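Local coordinates for protein type III effector XopAI (Xanthomonas citri, PDB 6K93) that probably acts inside plant cells as a type III effector, using a mono-ADP-ribosyltransferase fold that appears to bind arginine-containing peptides, at residues A[97-102]-A[190-195]; A[129-132]-A[138-141]; A[212-217]-A[274-279]. All blocks are in the same frame, centred on the assembly; numbering follows the deposited sequence.

Contact 1 of 3, residues A[97-102]-A[190-195]; sequences KQKKQL and ARPTAH
With CG anti to the backbone N (chi1 175°) and every later torsion also near 180°, K99 leaves helix 95-109 as a fully extended chain and carries its ammonium to the loop that leads into helix 194-209. This is a helix-to-loop contact in the helical region of this protein, whose fold is that of a mono-ADP-ribosyltransferase. The charged end gives a hydrogen bond to the peptide carbonyl of A190, K99 NZ to A190 O at 2.7 Å. Four methylenes are what it takes to span the gap, and a buried ammonium needs several acceptors: K188 O supplies another and E187 O a third, so three carbonyls of one short run of chain share the charge, the E187 one weakly. Halfway out, the aliphatic stem crosses the ring of P192 at about a right angle, K99 CD resting 3.8 Å from P192 CB. Proline suits this place, offering a rigid apolar surface to the methylenes, and L95, from the same helix as K99, also packs against it. Just beyond, T193 is the N-cap of helix 194-209, its OG1 accepting from the N of G196. At A190 the ammonium approaches with a C=O···N angle of 135°, NZ tilted 25° from the carbonyl plane.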
loop_
_atom_site.group_PDB
_atom_site.type_symbol
_atom_site.label_atom_id
_atom_site.label_comp_id
_atom_site.label_asym_id
_atom_site.label_seq_id
_atom_site.Cartn_x
_atom_site.Cartn_y
_atom_site.Cartn_z
ATOM N N LYS A 97 6.872 -12.726 14.241
ATOM C CA LYS A 97 6.308 -13.921 13.618
ATOM C C LYS A 97 5.122 -13.569 12.725
ATOM O O LYS A 97 4.967 -14.134 11.636
ATOM C CB LYS A 97 5.879 -14.932 14.686
ATOM C CG LYS A 97 5.273 -16.200 14.115
ATOM C CD LYS A 97 5.139 -17.272 15.195
ATOM C CE LYS A 97 4.906 -18.653 14.590
ATOM N NZ LYS A 97 5.090 -19.753 15.584
ATOM N N GLN A 98 4.270 -12.634 13.158
ATOM C CA GLN A 98 3.158 -12.225 12.298
ATOM C C GLN A 98 3.656 -11.673 10.975
ATOM O O GLN A 98 3.078 -11.946 9.920
ATOM C CB GLN A 98 2.311 -11.166 12.981
ATOM C CG GLN A 98 1.466 -11.669 14.094
ATOM C CD GLN A 98 0.508 -10.605 14.537
ATOM O OE1 GLN A 98 -0.296 -10.106 13.747
ATOM N NE2 GLN A 98 0.591 -10.233 15.810
ATOM N N LYS A 99 4.694 -10.843 11.022
ATOM C CA LYS A 99 5.254 -10.254 9.815
ATOM C C LYS A 99 5.848 -11.330 8.912
ATOM O O LYS A 99 5.637 -11.318 7.694
ATOM C CB LYS A 99 6.298 -9.237 10.218
ATOM C CG LYS A 99 7.056 -8.613 9.116
ATOM C CD LYS A 99 8.042 -7.660 9.745
ATOM C CE LYS A 99 9.136 -7.273 8.793
ATOM N NZ LYS A 99 10.243 -6.637 9.580
ATOM N N LYS A 100 6.576 -12.290 9.495
ATOM C CA LYS A 100 7.120 -13.385 8.698
ATOM C C LYS A 100 6.002 -14.178 8.035
ATOM O O LYS A 100 6.071 -14.471 6.833
ATOM C CB LYS A 100 7.987 -14.287 9.586
ATOM C CG LYS A 100 8.475 -15.543 8.897
ATOM C CD LYS A 100 9.405 -16.305 9.807
ATOM C CE LYS A 100 9.996 -17.512 9.122
ATOM N NZ LYS A 100 10.926 -18.241 10.032
ATOM N N GLN A 101 4.946 -14.515 8.796
ATOM C CA GLN A 101 3.839 -15.270 8.220
ATOM C C GLN A 101 3.134 -14.475 7.119
ATOM O O GLN A 101 2.736 -15.037 6.083
ATOM C CB GLN A 101 2.859 -15.662 9.319
ATOM C CG GLN A 101 3.424 -16.768 10.227
ATOM C CD GLN A 101 2.563 -17.045 11.445
ATOM O OE1 GLN A 101 1.729 -16.224 11.832
ATOM N NE2 GLN A 101 2.772 -18.202 12.064
ATOM N N LEU A 102 2.958 -13.160 7.314
ATOM C CA LEU A 102 2.323 -12.366 6.266
ATOM C C LEU A 102 3.171 -12.346 4.997
ATOM O O LEU A 102 2.650 -12.523 3.886
ATOM C CB LEU A 102 2.052 -10.952 6.763
ATOM C CG LEU A 102 1.359 -10.055 5.740
ATOM C CD1 LEU A 102 0.094 -10.676 5.166
ATOM C CD2 LEU A 102 1.020 -8.723 6.396
ATOM N N ALA A 190 12.325 -3.504 9.035
ATOM C CA ALA A 190 11.348 -2.660 9.705
ATOM C C ALA A 190 10.886 -3.279 11.012
ATOM O O ALA A 190 10.849 -4.497 11.164
ATOM C CB ALA A 190 10.133 -2.420 8.798
ATOM N N ARG A 191 10.536 -2.408 11.956
ATOM C CA ARG A 191 9.918 -2.830 13.212
ATOM C C ARG A 191 8.425 -2.926 12.959
ATOM O O ARG A 191 7.788 -1.895 12.701
ATOM C CB ARG A 191 10.204 -1.822 14.320
ATOM C CG ARG A 191 11.630 -1.820 14.849
ATOM C CD ARG A 191 11.726 -0.989 16.144
ATOM N NE ARG A 191 10.441 -0.915 16.850
ATOM C CZ ARG A 191 10.055 -1.763 17.800
ATOM N NH1 ARG A 191 10.859 -2.749 18.180
ATOM N NH2 ARG A 191 8.866 -1.626 18.375
ATOM N N PRO A 192 7.816 -4.115 12.966
ATOM C CA PRO A 192 6.402 -4.197 12.601
ATOM C C PRO A 192 5.514 -3.681 13.719
ATOM O O PRO A 192 5.884 -3.668 14.899
ATOM C CB PRO A 192 6.183 -5.692 12.354
ATOM C CG PRO A 192 7.109 -6.352 13.275
ATOM C CD PRO A 192 8.346 -5.434 13.351
ATOM N N THR A 193 4.350 -3.194 13.322
ATOM C CA THR A 193 3.299 -2.874 14.271
ATOM C C THR A 193 2.047 -3.638 13.886
ATOM O O THR A 193 1.834 -3.981 12.723
ATOM C CB THR A 193 2.980 -1.365 14.312
ATOM O OG1 THR A 193 2.399 -0.953 13.064
ATOM C CG2 THR A 193 4.241 -0.568 14.576
ATOM N N ALA A 194 1.208 -3.895 14.885
ATOM C CA ALA A 194 -0.087 -4.504 14.599
ATOM C C ALA A 194 -0.902 -3.653 13.639
ATOM O O ALA A 194 -1.569 -4.178 12.742
ATOM C CB ALA A 194 -0.870 -4.721 15.897
ATOM N N HIS A 195 -0.877 -2.333 13.829
ATOM C CA HIS A 195 -1.650 -1.456 12.951
ATOM C C HIS A 195 -1.185 -1.574 11.502
ATOM O O HIS A 195 -1.995 -1.662 10.565
ATOM C CB HIS A 195 -1.536 -0.015 13.410
ATOM C CG HIS A 195 -2.186 0.230 14.726
ATOM N ND1 HIS A 195 -1.699 -0.309 15.896
ATOM C CD2 HIS A 195 -3.296 0.934 15.058
ATOM C CE1 HIS A 195 -2.496 0.051 16.889
ATOM N NE2 HIS A 195 -3.461 0.816 16.409
#

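Contact 2 of 3, residues A[129-132]-A[138-141]; sequences TLWG and ERQQ
A cation-pi stack between W131 and R139 joins the turn after helix 117-128 to the first part of helix 136-156, a local contact within the connection between two consecutive helices. T129 to G132 form a type I beta turn, closed by the bond from G132 N to T129 O, and glycine fits its last position because the backbone there, with phi at +101°, would press a side chain against the preceding carbonyl oxygen. The turn presents the indole to the helix. R139 lays its guanidinium over one face of the five-membered ring, with CZ 3.9 Å from the ring centroid and the two planes 28° apart. The group is tilted rather than flush: R139 NH1 dips closest, 3.2 Å from W131 CE2. Lower on the chain, R139 CD sits 4.2 Å from that same centroid in a CH-pi contact, so methylene and cation share one face. The bend at chi3 (63°) turns the guanidinium across the indole. Its other nitrogens are held elsewhere, NE by the carbonyl O of L127 and NH2 by a salt bridge to D178, which together fix the plane that W131 covers. Arginine thus serves as flat cation and multiple donor at once. L130 adds an apolar flank, its CB 3.9 Å from R139 NH2, while E138 OE1 comes only within 4.0 Å of W131 CZ3. Around this pair, Y135 meets W131 edge-to-face just ahead of the long helix, and R139 binds back to the end of helix 117-128 and across to the loop after helix 165-174.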
loop_
_atom_site.group_PDB
_atom_site.type_symbol
_atom_site.label_atom_id
_atom_site.label_comp_id
_atom_site.label_asym_id
_atom_site.label_seq_id
_atom_site.Cartn_x
_atom_site.Cartn_y
_atom_site.Cartn_z
ATOM N N THR A 129 -8.095 3.475 15.668
ATOM C CA THR A 129 -7.241 3.672 16.840
ATOM C C THR A 129 -5.860 4.230 16.499
ATOM O O THR A 129 -5.013 4.346 17.395
ATOM C CB THR A 129 -7.056 2.345 17.595
ATOM O OG1 THR A 129 -6.304 1.427 16.799
ATOM C CG2 THR A 129 -8.379 1.742 17.992
ATOM N N LEU A 130 -5.598 4.556 15.232
ATOM C CA LEU A 130 -4.237 4.848 14.803
ATOM C C LEU A 130 -3.642 6.054 15.516
ATOM O O LEU A 130 -2.421 6.118 15.719
ATOM C CB LEU A 130 -4.226 5.084 13.300
ATOM C CG LEU A 130 -2.841 5.177 12.645
ATOM C CD1 LEU A 130 -2.127 3.851 12.795
ATOM C CD2 LEU A 130 -2.976 5.562 11.206
ATOM N N TRP A 131 -4.475 7.013 15.892
ATOM C CA TRP A 131 -4.010 8.251 16.500
ATOM C C TRP A 131 -4.132 8.252 18.017
ATOM O O TRP A 131 -3.893 9.287 18.653
ATOM C CB TRP A 131 -4.800 9.426 15.933
ATOM C CG TRP A 131 -4.467 9.789 14.538
ATOM C CD1 TRP A 131 -3.768 9.049 13.634
ATOM C CD2 TRP A 131 -4.827 11.003 13.879
ATOM N NE1 TRP A 131 -3.662 9.734 12.445
ATOM C CE2 TRP A 131 -4.312 10.935 12.571
ATOM C CE3 TRP A 131 -5.538 12.143 14.270
ATOM C CZ2 TRP A 131 -4.480 11.968 11.653
ATOM C CZ3 TRP A 131 -5.704 13.162 13.359
ATOM C CH2 TRP A 131 -5.179 13.067 12.064
ATOM N N GLY A 132 -4.518 7.139 18.617
ATOM C CA GLY A 132 -4.703 7.113 20.048
ATOM C C GLY A 132 -6.173 7.210 20.443
ATOM O O GLY A 132 -7.065 7.543 19.656
ATOM N N GLU A 138 -13.682 10.810 16.432
ATOM C CA GLU A 138 -13.509 11.497 15.149
ATOM C C GLU A 138 -13.186 10.503 14.047
ATOM O O GLU A 138 -13.749 10.585 12.945
ATOM C CB GLU A 138 -12.397 12.558 15.286
ATOM C CG GLU A 138 -11.792 13.085 14.003
ATOM C CD GLU A 138 -10.521 13.904 14.260
ATOM O OE1 GLU A 138 -9.643 13.936 13.377
ATOM O OE2 GLU A 138 -10.410 14.520 15.340
ATOM N N ARG A 139 -12.284 9.550 14.331
ATOM C CA ARG A 139 -11.850 8.607 13.308
ATOM C C ARG A 139 -12.906 7.556 13.013
ATOM O O ARG A 139 -12.964 7.025 11.891
ATOM C CB ARG A 139 -10.530 8.004 13.721
ATOM C CG ARG A 139 -9.439 9.076 13.675
ATOM C CD ARG A 139 -8.034 8.565 13.897
ATOM N NE ARG A 139 -7.575 7.626 12.878
ATOM C CZ ARG A 139 -6.995 7.951 11.728
ATOM N NH1 ARG A 139 -6.790 9.223 11.410
ATOM N NH2 ARG A 139 -6.621 6.989 10.896
ATOM N N GLN A 140 -13.779 7.270 13.974
ATOM C CA GLN A 140 -14.940 6.439 13.679
ATOM C C GLN A 140 -15.844 7.108 12.657
ATOM O O GLN A 140 -16.355 6.456 11.747
ATOM C CB GLN A 140 -15.723 6.159 14.962
ATOM C CG GLN A 140 -16.992 5.432 14.727
ATOM C CD GLN A 140 -17.319 4.527 15.879
ATOM O OE1 GLN A 140 -18.232 4.802 16.649
ATOM N NE2 GLN A 140 -16.540 3.450 16.029
ATOM N N GLN A 141 -16.074 8.410 12.805
ATOM C CA GLN A 141 -16.881 9.129 11.826
ATOM C C GLN A 141 -16.211 9.106 10.465
ATOM O O GLN A 141 -16.874 8.896 9.436
ATOM C CB GLN A 141 -17.108 10.561 12.292
ATOM C CG GLN A 141 -18.062 10.658 13.468
ATOM C CD GLN A 141 -19.380 9.960 13.195
ATOM O OE1 GLN A 141 -20.061 10.269 12.216
ATOM N NE2 GLN A 141 -19.730 8.992 14.035
#

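Contact 3 of 3, residues A[212-217]-A[274-279]; sequences EEYSYQ and ISMFSE
Two loops face each other here, their nearest CA atoms, those of Y214 and I274, 7.8 Å apart. Backbone hydrogen bonding between Y214 and R273 joins the chains just before 274-279, and within the two segments side chains do the touching. In 212-217 a short 3-10 segment, with S215 N bonded to E212 O, leads toward strand 218-224. The other loop, 274-279, follows strand 272-273 and turns tightly, F277 N returning to I274 O. Both belong to the mono-ADP-ribosyltransferase fold, where Y214 fills the space between them. With CG beside the backbone N (chi1 -76°), its ring extends toward M276 and F277. Methionine suits its place because its flexible, apolar chain can bend at chi2 and chi3 to set the methyl at the tyrosine ring's edge, in the ring plane. M276 CE packs 4.0 Å from Y214 CZ; its 3.0 Å approach to Y214 OH is unusually tight and should be read with caution. F277 touches the tyrosine at Y214 CE2 through F277 CZ, at 3.8 Å. These rings are nearly parallel, at 26°, but slid apart, with centroids 5.9 Å from each other, so they barely overlap. M276 CB meanwhile lies over the centre of one face of F277, and M150, M153, L168 and L171 of two helices also pack on that phenylalanine. The chemistry is therefore mainly dispersive, an apolar side-chain junction between loops. Tyrosine serves it doubly: its ring joins this core while its hydroxyl is satisfied by a hydrogen bond with the carboxylate oxygen E159 OE2.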
loop_
_atom_site.group_PDB
_atom_site.type_symbol
_atom_site.label_atom_id
_atom_site.label_comp_id
_atom_site.label_asym_id
_atom_site.label_seq_id
_atom_site.Cartn_x
_atom_site.Cartn_y
_atom_site.Cartn_z
ATOM N N GLU A 212 -8.923 -6.151 -13.949
ATOM C CA GLU A 212 -7.751 -5.889 -14.775
ATOM C C GLU A 212 -7.829 -4.550 -15.498
ATOM O O GLU A 212 -6.787 -3.979 -15.849
ATOM C CB GLU A 212 -7.559 -7.036 -15.772
ATOM C CG GLU A 212 -6.460 -6.844 -16.811
ATOM C CD GLU A 212 -5.059 -6.668 -16.243
ATOM O OE1 GLU A 212 -4.835 -6.807 -15.020
ATOM O OE2 GLU A 212 -4.155 -6.394 -17.053
ATOM N N GLU A 213 -9.018 -3.990 -15.690
ATOM C CA GLU A 213 -9.079 -2.673 -16.316
ATOM C C GLU A 213 -8.455 -1.580 -15.454
ATOM O O GLU A 213 -8.192 -0.491 -15.968
ATOM C CB GLU A 213 -10.527 -2.327 -16.675
ATOM C CG GLU A 213 -11.501 -2.436 -15.519
ATOM C CD GLU A 213 -12.303 -3.729 -15.530
ATOM O OE1 GLU A 213 -11.725 -4.817 -15.765
ATOM O OE2 GLU A 213 -13.526 -3.655 -15.287
ATOM N N TYR A 214 -8.207 -1.842 -14.163
ATOM C CA TYR A 214 -7.509 -0.901 -13.306
ATOM C C TYR A 214 -5.994 -1.009 -13.416
ATOM O O TYR A 214 -5.296 -0.148 -12.879
ATOM C CB TYR A 214 -7.939 -1.090 -11.832
ATOM C CG TYR A 214 -9.308 -0.507 -11.595
ATOM C CD1 TYR A 214 -10.453 -1.207 -11.967
ATOM C CD2 TYR A 214 -9.466 0.760 -11.043
ATOM C CE1 TYR A 214 -11.717 -0.665 -11.781
ATOM C CE2 TYR A 214 -10.722 1.302 -10.864
ATOM C CZ TYR A 214 -11.836 0.592 -11.229
ATOM O OH TYR A 214 -13.083 1.155 -11.046
ATOM N N SER A 215 -5.470 -2.003 -14.127
ATOM C CA SER A 215 -4.029 -2.082 -14.346
ATOM C C SER A 215 -3.583 -0.996 -15.306
ATOM O O SER A 215 -4.262 -0.704 -16.295
ATOM C CB SER A 215 -3.644 -3.445 -14.924
ATOM O OG SER A 215 -3.833 -4.472 -13.987
ATOM N N TYR A 216 -2.416 -0.437 -15.035
ATOM C CA TYR A 216 -1.797 0.556 -15.900
ATOM C C TYR A 216 -0.644 -0.080 -16.658
ATOM O O TYR A 216 0.251 -0.677 -16.044
ATOM C CB TYR A 216 -1.275 1.743 -15.094
ATOM C CG TYR A 216 -0.769 2.828 -16.011
ATOM C CD1 TYR A 216 -1.635 3.514 -16.843
ATOM C CD2 TYR A 216 0.578 3.137 -16.066
ATOM C CE1 TYR A 216 -1.173 4.489 -17.678
ATOM C CE2 TYR A 216 1.054 4.118 -16.910
ATOM C CZ TYR A 216 0.164 4.787 -17.712
ATOM O OH TYR A 216 0.628 5.748 -18.579
ATOM N N GLN A 217 -0.664 0.047 -17.986
ATOM C CA GLN A 217 0.430 -0.389 -18.833
ATOM C C GLN A 217 1.133 0.859 -19.342
ATOM O O GLN A 217 0.598 1.590 -20.181
ATOM C CB GLN A 217 -0.058 -1.246 -19.989
ATOM C CG GLN A 217 -0.569 -2.579 -19.533
ATOM C CD GLN A 217 -2.040 -2.522 -19.250
ATOM O OE1 GLN A 217 -2.800 -1.894 -19.984
ATOM N NE2 GLN A 217 -2.456 -3.164 -18.169
ATOM N N ILE A 274 -5.160 3.945 -8.702
ATOM C CA ILE A 274 -6.013 4.146 -7.536
ATOM C C ILE A 274 -6.561 5.564 -7.440
ATOM O O ILE A 274 -7.141 5.929 -6.402
ATOM C CB ILE A 274 -5.287 3.736 -6.246
ATOM C CG1 ILE A 274 -4.057 4.619 -5.954
ATOM C CG2 ILE A 274 -4.845 2.272 -6.337
ATOM C CD1 ILE A 274 -3.543 4.436 -4.496
ATOM N N SER A 275 -6.454 6.344 -8.514
ATOM C CA SER A 275 -7.006 7.703 -8.517
ATOM C C SER A 275 -8.501 7.725 -8.199
ATOM O O SER A 275 -8.980 8.662 -7.545
ATOM C CB SER A 275 -6.725 8.383 -9.862
ATOM O OG SER A 275 -7.261 7.639 -10.959
ATOM N N MET A 276 -9.244 6.707 -8.620
ATOM C CA MET A 276 -10.674 6.640 -8.311
ATOM C C MET A 276 -10.952 6.622 -6.806
ATOM O O MET A 276 -12.048 7.032 -6.373
ATOM C CB MET A 276 -11.266 5.376 -8.954
ATOM C CG MET A 276 -11.318 5.371 -10.456
ATOM S SD MET A 276 -13.043 5.449 -10.972
ATOM C CE MET A 276 -13.695 3.946 -10.244
ATOM N N PHE A 277 -9.998 6.122 -5.997
ATOM C CA PHE A 277 -10.206 5.912 -4.570
ATOM C C PHE A 277 -9.495 6.942 -3.725
ATOM O O PHE A 277 -9.774 7.045 -2.537
ATOM C CB PHE A 277 -9.748 4.499 -4.203
ATOM C CG PHE A 277 -10.213 3.495 -5.184
ATOM C CD1 PHE A 277 -11.568 3.226 -5.283
ATOM C CD2 PHE A 277 -9.339 2.877 -6.046
ATOM C CE1 PHE A 277 -12.040 2.329 -6.224
ATOM C CE2 PHE A 277 -9.791 1.969 -6.976
ATOM C CZ PHE A 277 -11.137 1.705 -7.082
ATOM N N SER A 278 -8.620 7.726 -4.323
ATOM C CA SER A 278 -7.737 8.612 -3.592
ATOM C C SER A 278 -8.482 9.818 -3.043
ATOM O O SER A 278 -9.465 10.310 -3.618
ATOM C CB SER A 278 -6.625 9.084 -4.523
ATOM O OG SER A 278 -5.719 9.927 -3.851
ATOM N N GLU A 279 -7.965 10.321 -1.927
ATOM C CA GLU A 279 -8.384 11.594 -1.366
ATOM C C GLU A 279 -7.802 12.786 -2.090
ATOM O O GLU A 279 -8.210 13.912 -1.798
ATOM C CB GLU A 279 -7.982 11.674 0.110
ATOM C CG GLU A 279 -8.765 10.727 0.915
ATOM C CD GLU A 279 -8.987 11.178 2.345
ATOM O OE1 GLU A 279 -8.370 12.175 2.783
ATOM O OE2 GLU A 279 -9.773 10.493 2.983
#

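Contact 1 joins helix 95-109 to the start of helix 194-209, and the 87 residues between its segments, more than half of them helical, include all of contact 2. The two touch directly: H195 NE2 lies 2.9 Å from T129 OG1, a probable hydrogen bond, although their centres are 21 Å apart. Contact 3 comes later: loop 212-217 leads from helix 194-209 into strand 218-224, and loop 274-279 lies between strands 272-273 and 285-288. Its centre is about 27 Å from that of contact 1, across the chain's centre. Helix 136-156 links contacts 2 and 3, carrying R139 and packing on F277 farther along. Contacts 1 and 2 hold the helical region together; contact 3, through F277, meets it from loops next to the strands.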